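Local coordinates for signal recognition particle 54 kDa protein (Aeropyrum pernix, PDB 7EPK) that belongs to the SRP54 family of signal recognition particle proteins, joining a helical bundle and a P-loop nucleotide-binding domain to a helical signal peptide binding domain, at residues Gly108-Ala113 with Lys144-Glu149; Lys115-Tyr120 with Ile180-Thr185; Tyr330-Ala335 with Gly361-Gly366; Gly310-Ala315 with Arg337-Leu342. All blocks are in the same frame, centred on the assembly; numbering follows the deposited sequence.

Interaction 1 (Gly108-Ala113 with Lys144-Glu149). With GDP (guanosine-5'-diphosphate), chain B.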
# COMPACT_ATOMS: atom_id res chain seq x y z
N GLY A 108 -2.27 -25.71 4.25
CA GLY A 108 -3.60 -25.08 4.13
C GLY A 108 -4.05 -24.87 2.69
O GLY A 108 -4.95 -24.01 2.48
N LYS A 109 -3.50 -25.65 1.75
CA LYS A 109 -3.64 -25.47 0.27
C LYS A 109 -5.12 -25.55 -0.13
O LYS A 109 -5.60 -24.59 -0.73
CB LYS A 109 -2.81 -26.50 -0.50
CG LYS A 109 -2.65 -26.18 -1.98
CD LYS A 109 -2.02 -27.29 -2.82
CE LYS A 109 -0.63 -27.68 -2.35
NZ LYS A 109 -0.03 -28.73 -3.19
N THR A 110 -5.80 -26.64 0.21
CA THR A 110 -7.23 -26.91 -0.15
C THR A 110 -8.15 -25.87 0.54
O THR A 110 -9.02 -25.26 -0.11
CB THR A 110 -7.60 -28.35 0.22
OG1 THR A 110 -6.65 -29.27 -0.35
CG2 THR A 110 -9.02 -28.70 -0.19
N THR A 111 -7.94 -25.65 1.83
CA THR A 111 -8.58 -24.52 2.55
C THR A 111 -8.33 -23.19 1.78
O THR A 111 -9.30 -22.43 1.52
CB THR A 111 -8.12 -24.50 4.02
OG1 THR A 111 -7.79 -25.82 4.52
CG2 THR A 111 -9.18 -23.88 4.91
N THR A 112 -7.08 -22.91 1.39
CA THR A 112 -6.71 -21.66 0.68
C THR A 112 -7.42 -21.63 -0.68
O THR A 112 -7.90 -20.54 -1.06
CB THR A 112 -5.19 -21.48 0.57
OG1 THR A 112 -4.64 -21.55 1.90
CG2 THR A 112 -4.78 -20.17 -0.08
N ALA A 113 -7.53 -22.76 -1.36
CA ALA A 113 -8.29 -22.91 -2.63
C ALA A 113 -9.73 -22.42 -2.42
O ALA A 113 -10.16 -21.51 -3.18
CB ALA A 113 -8.23 -24.33 -3.14
N LYS A 144 -14.91 -30.30 -2.92
CA LYS A 144 -16.36 -30.34 -3.25
C LYS A 144 -17.14 -29.43 -2.28
O LYS A 144 -17.84 -28.52 -2.76
CB LYS A 144 -16.90 -31.78 -3.19
CG LYS A 144 -17.60 -32.25 -4.46
CD LYS A 144 -18.91 -31.55 -4.76
CE LYS A 144 -19.49 -31.94 -6.10
NZ LYS A 144 -20.68 -31.12 -6.43
N ARG A 145 -17.03 -29.68 -0.97
CA ARG A 145 -17.69 -28.91 0.12
C ARG A 145 -17.43 -27.42 -0.10
O ARG A 145 -18.41 -26.67 -0.35
CB ARG A 145 -17.19 -29.35 1.50
CG ARG A 145 -18.09 -30.33 2.25
CD ARG A 145 -17.32 -31.53 2.77
NE ARG A 145 -16.06 -31.17 3.41
CZ ARG A 145 -15.07 -32.01 3.73
NH1 ARG A 145 -13.98 -31.54 4.32
NH2 ARG A 145 -15.17 -33.31 3.46
N LEU A 146 -16.15 -27.02 -0.05
CA LEU A 146 -15.69 -25.60 -0.10
C LEU A 146 -16.19 -24.92 -1.38
O LEU A 146 -16.47 -23.72 -1.30
CB LEU A 146 -14.15 -25.54 -0.01
CG LEU A 146 -13.55 -25.91 1.34
CD1 LEU A 146 -12.04 -26.06 1.25
CD2 LEU A 146 -13.92 -24.87 2.39
N ALA A 147 -16.29 -25.65 -2.50
CA ALA A 147 -16.67 -25.08 -3.81
C ALA A 147 -18.11 -24.57 -3.75
O ALA A 147 -18.34 -23.38 -4.09
CB ALA A 147 -16.47 -26.09 -4.91
N GLU A 148 -19.04 -25.41 -3.28
CA GLU A 148 -20.48 -25.04 -3.15
C GLU A 148 -20.63 -24.06 -1.97
O GLU A 148 -21.33 -23.04 -2.13
CB GLU A 148 -21.35 -26.29 -3.04
CG GLU A 148 -22.65 -26.20 -3.84
CD GLU A 148 -22.60 -25.40 -5.14
OE1 GLU A 148 -23.56 -24.66 -5.41
OE2 GLU A 148 -21.60 -25.52 -5.88
N GLU A 149 -19.95 -24.33 -0.85
CA GLU A 149 -19.84 -23.42 0.32
C GLU A 149 -19.41 -22.01 -0.13
O GLU A 149 -19.84 -21.04 0.52
CB GLU A 149 -18.84 -24.00 1.31
CG GLU A 149 -18.55 -23.12 2.51
CD GLU A 149 -17.89 -23.88 3.65
OE1 GLU A 149 -18.08 -25.12 3.73
OE2 GLU A 149 -17.17 -23.24 4.47
PB GDP B . -3.41 -29.11 2.57
O1B GDP B . -2.91 -30.52 2.84
O2B GDP B . -2.27 -28.20 2.18
O3B GDP B . -4.59 -29.01 1.61
O3A GDP B . -3.99 -28.50 3.94
PA GDP B . -5.57 -28.41 4.33
O1A GDP B . -6.07 -29.85 4.31
O2A GDP B . -6.28 -27.28 3.62
O5' GDP B . -5.60 -27.93 5.85
C5' GDP B . -4.71 -28.47 6.85
C4' GDP B . -5.07 -27.82 8.17
O4' GDP B . -4.75 -26.42 8.10
C3' GDP B . -6.57 -27.90 8.43
O3' GDP B . -6.80 -28.31 9.78
C2' GDP B . -7.10 -26.49 8.16
O2' GDP B . -8.27 -26.23 8.95
C1' GDP B . -5.88 -25.63 8.52
N9 GDP B . -5.77 -24.22 7.97
C8 GDP B . -5.65 -23.83 6.69
N7 GDP B . -5.53 -22.48 6.57
C5 GDP B . -5.56 -21.99 7.81
C6 GDP B . -5.47 -20.65 8.40
O6 GDP B . -5.37 -19.64 7.68
N1 GDP B . -5.55 -20.54 9.73
C2 GDP B . -5.69 -21.61 10.54
N2 GDP B . -5.75 -21.42 11.88
N3 GDP B . -5.77 -22.88 10.06
C4 GDP B . -5.71 -23.12 8.72

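Interaction 2 (Lys115-Tyr120 with Ile180-Thr185)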
# COMPACT_ATOMS: atom_id res chain seq x y z
N LYS A 115 -10.99 -20.60 0.18
CA LYS A 115 -10.96 -19.20 0.69
C LYS A 115 -10.75 -18.27 -0.50
O LYS A 115 -11.41 -17.19 -0.57
CB LYS A 115 -9.85 -19.03 1.74
CG LYS A 115 -10.23 -19.44 3.16
CD LYS A 115 -9.19 -20.31 3.88
CE LYS A 115 -7.96 -19.56 4.36
NZ LYS A 115 -8.19 -18.94 5.68
N LEU A 116 -9.89 -18.70 -1.42
CA LEU A 116 -9.50 -17.94 -2.63
C LEU A 116 -10.66 -17.91 -3.62
O LEU A 116 -10.88 -16.85 -4.21
CB LEU A 116 -8.25 -18.56 -3.25
CG LEU A 116 -7.56 -17.70 -4.31
CD1 LEU A 116 -7.05 -16.40 -3.72
CD2 LEU A 116 -6.42 -18.47 -4.94
N ALA A 117 -11.38 -19.03 -3.79
CA ALA A 117 -12.57 -19.14 -4.67
C ALA A 117 -13.65 -18.15 -4.22
O ALA A 117 -14.08 -17.29 -5.03
CB ALA A 117 -13.08 -20.55 -4.69
N TYR A 118 -14.06 -18.24 -2.95
CA TYR A 118 -15.05 -17.31 -2.35
C TYR A 118 -14.68 -15.88 -2.72
O TYR A 118 -15.49 -15.16 -3.32
CB TYR A 118 -15.08 -17.38 -0.82
CG TYR A 118 -15.96 -16.32 -0.20
CD1 TYR A 118 -17.27 -16.15 -0.62
CD2 TYR A 118 -15.48 -15.49 0.80
CE1 TYR A 118 -18.08 -15.18 -0.06
CE2 TYR A 118 -16.29 -14.51 1.37
CZ TYR A 118 -17.59 -14.35 0.93
OH TYR A 118 -18.42 -13.40 1.46
N TYR A 119 -13.46 -15.50 -2.35
CA TYR A 119 -12.94 -14.12 -2.43
C TYR A 119 -13.24 -13.56 -3.82
O TYR A 119 -13.72 -12.41 -3.94
CB TYR A 119 -11.45 -14.10 -2.11
CG TYR A 119 -10.84 -12.74 -2.29
CD1 TYR A 119 -11.02 -11.75 -1.34
CD2 TYR A 119 -10.16 -12.42 -3.44
CE1 TYR A 119 -10.50 -10.48 -1.51
CE2 TYR A 119 -9.64 -11.15 -3.64
CZ TYR A 119 -9.81 -10.18 -2.67
OH TYR A 119 -9.28 -8.94 -2.87
N TYR A 120 -12.97 -14.35 -4.86
CA TYR A 120 -13.12 -13.88 -6.26
C TYR A 120 -14.59 -13.94 -6.68
O TYR A 120 -15.00 -13.10 -7.53
CB TYR A 120 -12.21 -14.68 -7.19
CG TYR A 120 -10.77 -14.24 -7.17
CD1 TYR A 120 -10.38 -13.03 -7.73
CD2 TYR A 120 -9.79 -15.03 -6.60
CE1 TYR A 120 -9.06 -12.63 -7.72
CE2 TYR A 120 -8.47 -14.65 -6.59
CZ TYR A 120 -8.10 -13.44 -7.15
OH TYR A 120 -6.78 -13.08 -7.14
N ILE A 180 -12.07 -17.50 -13.81
CA ILE A 180 -10.91 -17.92 -12.97
C ILE A 180 -11.06 -19.41 -12.64
O ILE A 180 -12.13 -19.80 -12.18
CB ILE A 180 -10.85 -17.09 -11.67
CG1 ILE A 180 -10.70 -15.60 -11.97
CG2 ILE A 180 -9.77 -17.60 -10.73
CD1 ILE A 180 -10.70 -14.73 -10.71
N VAL A 181 -9.98 -20.18 -12.76
CA VAL A 181 -9.89 -21.62 -12.38
C VAL A 181 -8.72 -21.78 -11.41
O VAL A 181 -7.59 -21.45 -11.78
CB VAL A 181 -9.66 -22.52 -13.60
CG1 VAL A 181 -9.44 -23.96 -13.20
CG2 VAL A 181 -10.81 -22.41 -14.58
N ILE A 182 -8.99 -22.29 -10.22
CA ILE A 182 -7.97 -22.60 -9.17
C ILE A 182 -7.77 -24.11 -9.19
O ILE A 182 -8.73 -24.86 -8.90
CB ILE A 182 -8.43 -22.12 -7.79
CG1 ILE A 182 -8.74 -20.62 -7.76
CG2 ILE A 182 -7.40 -22.51 -6.75
CD1 ILE A 182 -9.44 -20.17 -6.48
N VAL A 183 -6.55 -24.55 -9.49
CA VAL A 183 -6.22 -25.99 -9.53
C VAL A 183 -5.58 -26.42 -8.22
O VAL A 183 -4.38 -26.19 -8.07
CB VAL A 183 -5.32 -26.26 -10.74
CG1 VAL A 183 -4.81 -27.69 -10.75
CG2 VAL A 183 -6.07 -25.93 -12.03
N ASP A 184 -6.34 -27.07 -7.32
CA ASP A 184 -5.81 -27.65 -6.05
C ASP A 184 -4.93 -28.86 -6.40
O ASP A 184 -5.22 -29.54 -7.39
CB ASP A 184 -6.93 -28.01 -5.06
CG ASP A 184 -6.45 -28.48 -3.69
OD1 ASP A 184 -5.26 -28.34 -3.41
OD2 ASP A 184 -7.27 -28.99 -2.90
N THR A 185 -3.89 -29.10 -5.60
CA THR A 185 -2.86 -30.14 -5.85
C THR A 185 -2.60 -30.94 -4.57
O THR A 185 -2.91 -30.43 -3.45
CB THR A 185 -1.52 -29.55 -6.36
OG1 THR A 185 -0.99 -28.57 -5.46
CG2 THR A 185 -1.64 -28.90 -7.73

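Interaction 3 (Tyr330-Ala335 with Gly361-Gly366)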
# COMPACT_ATOMS: atom_id res chain seq x y z
N TYR A 330 -0.54 31.58 -6.43
CA TYR A 330 -0.89 30.21 -6.86
C TYR A 330 -0.51 29.20 -5.77
O TYR A 330 -1.31 28.30 -5.52
CB TYR A 330 -0.19 29.85 -8.16
CG TYR A 330 -0.62 28.52 -8.69
CD1 TYR A 330 -1.74 28.42 -9.49
CD2 TYR A 330 0.04 27.36 -8.35
CE1 TYR A 330 -2.16 27.20 -10.00
CE2 TYR A 330 -0.36 26.14 -8.85
CZ TYR A 330 -1.46 26.05 -9.68
OH TYR A 330 -1.87 24.85 -10.19
N ARG A 331 0.68 29.34 -5.16
CA ARG A 331 1.20 28.41 -4.13
C ARG A 331 0.40 28.64 -2.84
O ARG A 331 0.11 27.64 -2.14
CB ARG A 331 2.69 28.63 -3.87
CG ARG A 331 3.60 28.03 -4.93
CD ARG A 331 5.07 28.05 -4.53
NE ARG A 331 5.94 27.89 -5.69
CZ ARG A 331 6.49 28.88 -6.38
NH1 ARG A 331 7.24 28.61 -7.44
NH2 ARG A 331 6.30 30.14 -6.02
N GLN A 332 0.09 29.92 -2.57
CA GLN A 332 -0.73 30.37 -1.41
C GLN A 332 -2.11 29.71 -1.48
O GLN A 332 -2.51 29.13 -0.48
CB GLN A 332 -0.84 31.89 -1.42
CG GLN A 332 -1.56 32.45 -0.20
CD GLN A 332 -1.70 33.95 -0.31
OE1 GLN A 332 -0.71 34.67 -0.39
NE2 GLN A 332 -2.94 34.40 -0.35
N LEU A 333 -2.78 29.77 -2.64
CA LEU A 333 -4.15 29.22 -2.81
C LEU A 333 -4.09 27.71 -2.64
O LEU A 333 -4.86 27.19 -1.80
CB LEU A 333 -4.72 29.62 -4.18
CG LEU A 333 -4.89 31.12 -4.41
CD1 LEU A 333 -5.15 31.44 -5.88
CD2 LEU A 333 -5.99 31.68 -3.53
N ARG A 334 -3.22 27.03 -3.40
CA ARG A 334 -3.02 25.56 -3.28
C ARG A 334 -2.93 25.18 -1.80
O ARG A 334 -3.68 24.31 -1.38
CB ARG A 334 -1.76 25.08 -4.00
CG ARG A 334 -1.53 23.58 -3.87
CD ARG A 334 -0.32 23.06 -4.65
NE ARG A 334 0.50 22.17 -3.85
CZ ARG A 334 1.21 22.53 -2.78
NH1 ARG A 334 1.21 23.78 -2.34
NH2 ARG A 334 1.93 21.62 -2.13
N ALA A 335 -2.07 25.87 -1.06
CA ALA A 335 -1.81 25.65 0.38
C ALA A 335 -3.11 25.82 1.19
O ALA A 335 -3.45 24.91 1.97
CB ALA A 335 -0.71 26.58 0.87
N GLY A 361 -9.44 39.93 4.96
CA GLY A 361 -10.03 39.34 3.74
C GLY A 361 -8.99 38.82 2.76
O GLY A 361 -9.37 38.59 1.59
N ALA A 362 -7.74 38.64 3.20
CA ALA A 362 -6.63 38.03 2.44
C ALA A 362 -6.66 36.50 2.62
O ALA A 362 -6.48 35.80 1.61
CB ALA A 362 -5.30 38.60 2.87
N LEU A 363 -6.85 36.02 3.86
CA LEU A 363 -6.93 34.56 4.20
C LEU A 363 -8.39 34.16 4.49
O LEU A 363 -8.58 33.23 5.30
CB LEU A 363 -6.04 34.24 5.40
CG LEU A 363 -4.58 34.69 5.29
CD1 LEU A 363 -3.75 34.14 6.44
CD2 LEU A 363 -3.99 34.28 3.94
N LYS A 364 -9.35 34.82 3.83
CA LYS A 364 -10.81 34.55 3.96
C LYS A 364 -11.45 34.50 2.56
O LYS A 364 -12.40 35.25 2.28
CB LYS A 364 -11.46 35.59 4.88
CG LYS A 364 -12.45 35.02 5.88
CD LYS A 364 -13.58 35.96 6.24
CE LYS A 364 -13.80 36.09 7.73
NZ LYS A 364 -12.64 36.73 8.41
N LEU A 365 -10.91 33.64 1.69
CA LEU A 365 -11.47 33.36 0.35
C LEU A 365 -12.23 32.04 0.49
O LEU A 365 -11.85 31.25 1.39
CB LEU A 365 -10.33 33.26 -0.67
CG LEU A 365 -9.46 34.50 -0.93
CD1 LEU A 365 -9.17 35.29 0.34
CD2 LEU A 365 -8.15 34.11 -1.59
N GLY A 366 -13.26 31.80 -0.33
CA GLY A 366 -14.02 30.52 -0.35
C GLY A 366 -13.15 29.38 -0.86
O GLY A 366 -11.97 29.61 -1.11

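Interaction 4 (Gly310-Ala315 with Arg337-Leu342)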
# COMPACT_ATOMS: atom_id res chain seq x y z
N GLY A 310 3.57 25.02 6.35
CA GLY A 310 4.90 25.46 5.89
C GLY A 310 4.84 26.15 4.53
O GLY A 310 5.55 27.18 4.36
N GLU A 311 4.06 25.61 3.58
CA GLU A 311 3.79 26.24 2.26
C GLU A 311 3.05 27.57 2.49
O GLU A 311 3.44 28.57 1.88
CB GLU A 311 2.99 25.34 1.32
CG GLU A 311 3.85 24.57 0.33
CD GLU A 311 4.49 25.40 -0.76
OE1 GLU A 311 4.07 25.28 -1.94
OE2 GLU A 311 5.42 26.16 -0.44
N LEU A 312 2.03 27.58 3.35
CA LEU A 312 1.32 28.83 3.71
C LEU A 312 2.28 29.80 4.41
O LEU A 312 2.25 30.99 4.06
CB LEU A 312 0.12 28.51 4.61
CG LEU A 312 -0.80 29.69 4.91
CD1 LEU A 312 -1.41 30.25 3.64
CD2 LEU A 312 -1.89 29.29 5.89
N ASP A 313 3.10 29.29 5.33
CA ASP A 313 4.17 30.05 6.04
C ASP A 313 4.99 30.86 5.03
O ASP A 313 5.07 32.10 5.20
CB ASP A 313 5.10 29.11 6.82
CG ASP A 313 6.09 29.83 7.73
OD1 ASP A 313 7.21 30.11 7.26
OD2 ASP A 313 5.72 30.09 8.90
N ARG A 314 5.56 30.19 4.03
CA ARG A 314 6.40 30.83 2.98
C ARG A 314 5.53 31.80 2.18
O ARG A 314 5.99 32.91 1.92
CB ARG A 314 7.06 29.77 2.08
CG ARG A 314 7.80 30.37 0.90
CD ARG A 314 8.90 29.48 0.36
NE ARG A 314 8.37 28.39 -0.44
CZ ARG A 314 7.95 28.50 -1.70
NH1 ARG A 314 7.97 29.66 -2.32
NH2 ARG A 314 7.50 27.43 -2.33
N ALA A 315 4.29 31.42 1.85
CA ALA A 315 3.38 32.21 0.99
C ALA A 315 3.05 33.54 1.66
O ALA A 315 3.14 34.58 0.98
CB ALA A 315 2.14 31.42 0.69
N ARG A 337 -6.36 25.94 0.15
CA ARG A 337 -7.36 24.93 -0.29
C ARG A 337 -7.21 23.64 0.53
O ARG A 337 -8.06 23.43 1.40
CB ARG A 337 -7.22 24.70 -1.80
CG ARG A 337 -7.80 25.82 -2.64
CD ARG A 337 -7.87 25.45 -4.11
NE ARG A 337 -8.71 24.28 -4.29
CZ ARG A 337 -8.91 23.67 -5.45
NH1 ARG A 337 -8.33 24.12 -6.55
NH2 ARG A 337 -9.69 22.61 -5.49
N LYS A 338 -6.18 22.82 0.30
CA LYS A 338 -5.92 21.63 1.16
C LYS A 338 -5.36 22.14 2.49
O LYS A 338 -4.13 22.20 2.61
CB LYS A 338 -5.03 20.55 0.53
CG LYS A 338 -3.77 20.97 -0.22
CD LYS A 338 -3.34 19.94 -1.27
CE LYS A 338 -4.45 19.53 -2.23
NZ LYS A 338 -4.06 18.44 -3.15
N LEU A 339 -6.27 22.51 3.39
CA LEU A 339 -5.99 22.95 4.78
C LEU A 339 -7.32 23.20 5.50
O LEU A 339 -7.54 22.55 6.53
CB LEU A 339 -5.13 24.22 4.76
CG LEU A 339 -4.18 24.44 5.94
CD1 LEU A 339 -3.75 23.13 6.59
CD2 LEU A 339 -2.95 25.22 5.50
N GLY A 340 -8.17 24.08 4.97
CA GLY A 340 -9.55 24.30 5.47
C GLY A 340 -9.87 25.79 5.66
O GLY A 340 -9.57 26.60 4.78
N PRO A 341 -10.53 26.18 6.78
CA PRO A 341 -10.80 27.58 7.08
C PRO A 341 -9.76 28.21 8.02
O PRO A 341 -10.11 29.10 8.78
CB PRO A 341 -12.18 27.44 7.74
CG PRO A 341 -12.08 26.16 8.56
CD PRO A 341 -11.08 25.29 7.82
N LEU A 342 -8.50 27.76 7.93
CA LEU A 342 -7.34 28.14 8.78
C LEU A 342 -7.55 27.62 10.21
O LEU A 342 -8.52 26.86 10.42
CB LEU A 342 -7.12 29.66 8.73
CG LEU A 342 -5.93 30.13 7.88
CD1 LEU A 342 -4.72 29.22 8.05
CD2 LEU A 342 -6.31 30.25 6.42

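Interaction 1 (Gly108-Ala113 with Lys144-Glu149)
Leu146 reaches across to the first turn of helix 109-122 with a single methyl group. Its CG lies beside its own backbone N (chi1 -70°), which aims CD1 at the main chain of Thr110 and Thr111: CD1 is 3.4 Å from Thr110 O and 4.0 Å from Thr111 CA. The side chain of Thr110 meets it from one flank, its CG2 being 4.3 Å from Leu146 CD1. The two branches of this threonine divide the work. CG2 serves the apolar contact with helix 139-150, whereas OG1, held beside the backbone N, hydrogen-bonds to Asp184, and the Thr110 side chain comes within about 3 Å of the magnesium ion. Thr111 is turned the other way, with its CB directed off helix 139-150, so Leu146 touches only its backbone side while the side chain faces the nucleotide. The amides of this first turn converge on the diphosphate of GDP. Lys109 N donates to GDP O2B over 2.9 Å, and Thr110 N to GDP O3B over 3.0 Å with a nearly straight N-H...O angle of 168°. Gly108 N donates to the same GDP O2B over a longer 3.2 Å. Further along, Thr112 OG1 bonds to Gly108 O from above the carbonyl plane, and Thr112 N uses the same oxygen. Lys109 sends its NZ to Thr185, Ala186 and Gly103. The packing on helix 139-150 is a separate matter, made by the flank of the helix start. The amides gathered round the diphosphate, with Gly108 at the N-cap, are consistent with a Walker A P-loop.

Interaction 2 (Lys115-Tyr120 with Ile180-Thr185)
Ile182 and Ile180 stand up from strand 180-184 against Leu116, Ala117 and Tyr120, joining helix 109-122 to the sheet in the alpha/beta layering of a P-loop domain. The short helix and strand segments run antiparallel, at 174°, with axes 9.6 Å apart. The tight part lies where the isoleucine ends meet the helix. Ile182 CD1 wedges between two neighbouring residues, 3.8 Å from Leu116 CG and 4.1 Å from Ala117 CB. Val127 and Leu129 of strand 127-131 add to this apolar layer.

The contact thins out toward the nucleotide end, where polar groups turn to other partners. Lys115 leads its chain away from the strand, placing NZ on Glu277 O and touching GDP, while Asp184 O receives Ser132 OG and Thr185 OG1 is bonded to Leu101 O.

At the other end Tyr120 has its CG beside the backbone N (chi1 -79°), which lays the ring next to the strand, and its hydroxyl bonds to Val90 O. Leu116 CG sits at the ring edge, in plane. The two faces are covered from opposite sides: Tyr119 CD2 lies 4.0 Å above the plane over the ring centre, and Ile180 CD1 covers the other face, 3.4 Å from Tyr120 CD1.

Interaction 3 (Tyr330-Ala335 with Gly361-Gly366)
Leu333 and Leu365 meet through one methyl each, Leu333 CD2 lying 3.8 Å from Leu365 CD2. The two side chains cross at about a right angle, so the touch is made by branch ends and not by chains lying alongside each other. The CB of Leu365 is directed at the helix. Leu333 starts out along the flank of its helix and only its end swings nearer to the loop, CG being placed beside the backbone N (chi1 -63°).

One residue earlier, Gln332 supplies the second, looser part of the contact. Its chain is extended, with CG anti to the backbone N (chi1 -175°), and carries the amide to the loop. There Gln332 NE2 is 4.3 Å from Ala362 O and 4.4 Å from Leu363 CD2, which amounts to proximity without a direct bond. The gap between the two polar groups is bridged by a third residue, since the hydroxyl of Tyr416 is hydrogen-bonded both to Gln332 NE2 and to Ala362 O. That shared partner would hold the amide and the loop carbonyl in place relative to each other.

Further out, the leucines are positioned by common neighbours. Leu333 and Leu365 both rest on Met370 and Trp373 of helix 367-379, while Leu363 packs on Ala352, Leu355 and Ala356 of helix 350-356. In the all-helical signal peptide binding domain, helix 326-337 is therefore set against the loop leading from helix 350-356 into helix 367-379, and its Gln332 also leans on Ala315 and Val319 of helix 293-320.

Interaction 4 (Gly310-Ala315 with Arg337-Leu342)
Leu312 swings its CG anti to the backbone N (chi1 -173°), which throws the branched end off helix 293-320 toward the loop that follows helix 326-337. Leu342 answers with an unusual backbone, its phi positive at 68°; its CB leaves along the flank and only the end of the side chain closes in. Leu312 CD2 is then 3.6 Å from Leu342 CD1, the two side chains crossing at a slant. The same CD2 also lies 4.2 Å from Leu339 CD2, so one methyl of the helix serves two leucines of the loop.

The loop turns sharply at Lys338, the centre of an inverse gamma turn in which Leu339 N makes a weak bond to Arg337 O; Gly340 then takes backbone angles that call for glycine, just before Pro341. Arg337, at the end of its helix, is held by a salt bridge to Glu367. On the helix side, Arg314 NH2 and Glu311 OE2 form a salt bridge at 3.1 Å. Leu312 also touches Met336, and Leu342 touches Gln347 and Leu363.

No hydrogen bond or ion pair joins the two segments, and they bury just 103 Å² together. The loop is tied to helix 293-320 here by van der Waals contact between methyl groups, without the directional constraint that a polar bond would impose.

Two pairs of crossed contacts follow each other along the chain. Interaction 1 closes a loop of 30 residues from the start of helix 109-122 to helix 139-150; interaction 2 opens inside it and closes later, at strand 180-184, so the two cross. They share helix 109-122, and their centres are 8 Å apart, tying the nucleotide site to the sheet. Far along the chain, interaction 4 opens on helix 293-320, interaction 3 opens before it closes, and 361-366 closes last, binding successive helices and their loops. The centres of interactions 1 and 3 are about 57 Å apart, on opposite sides of the chain's centre.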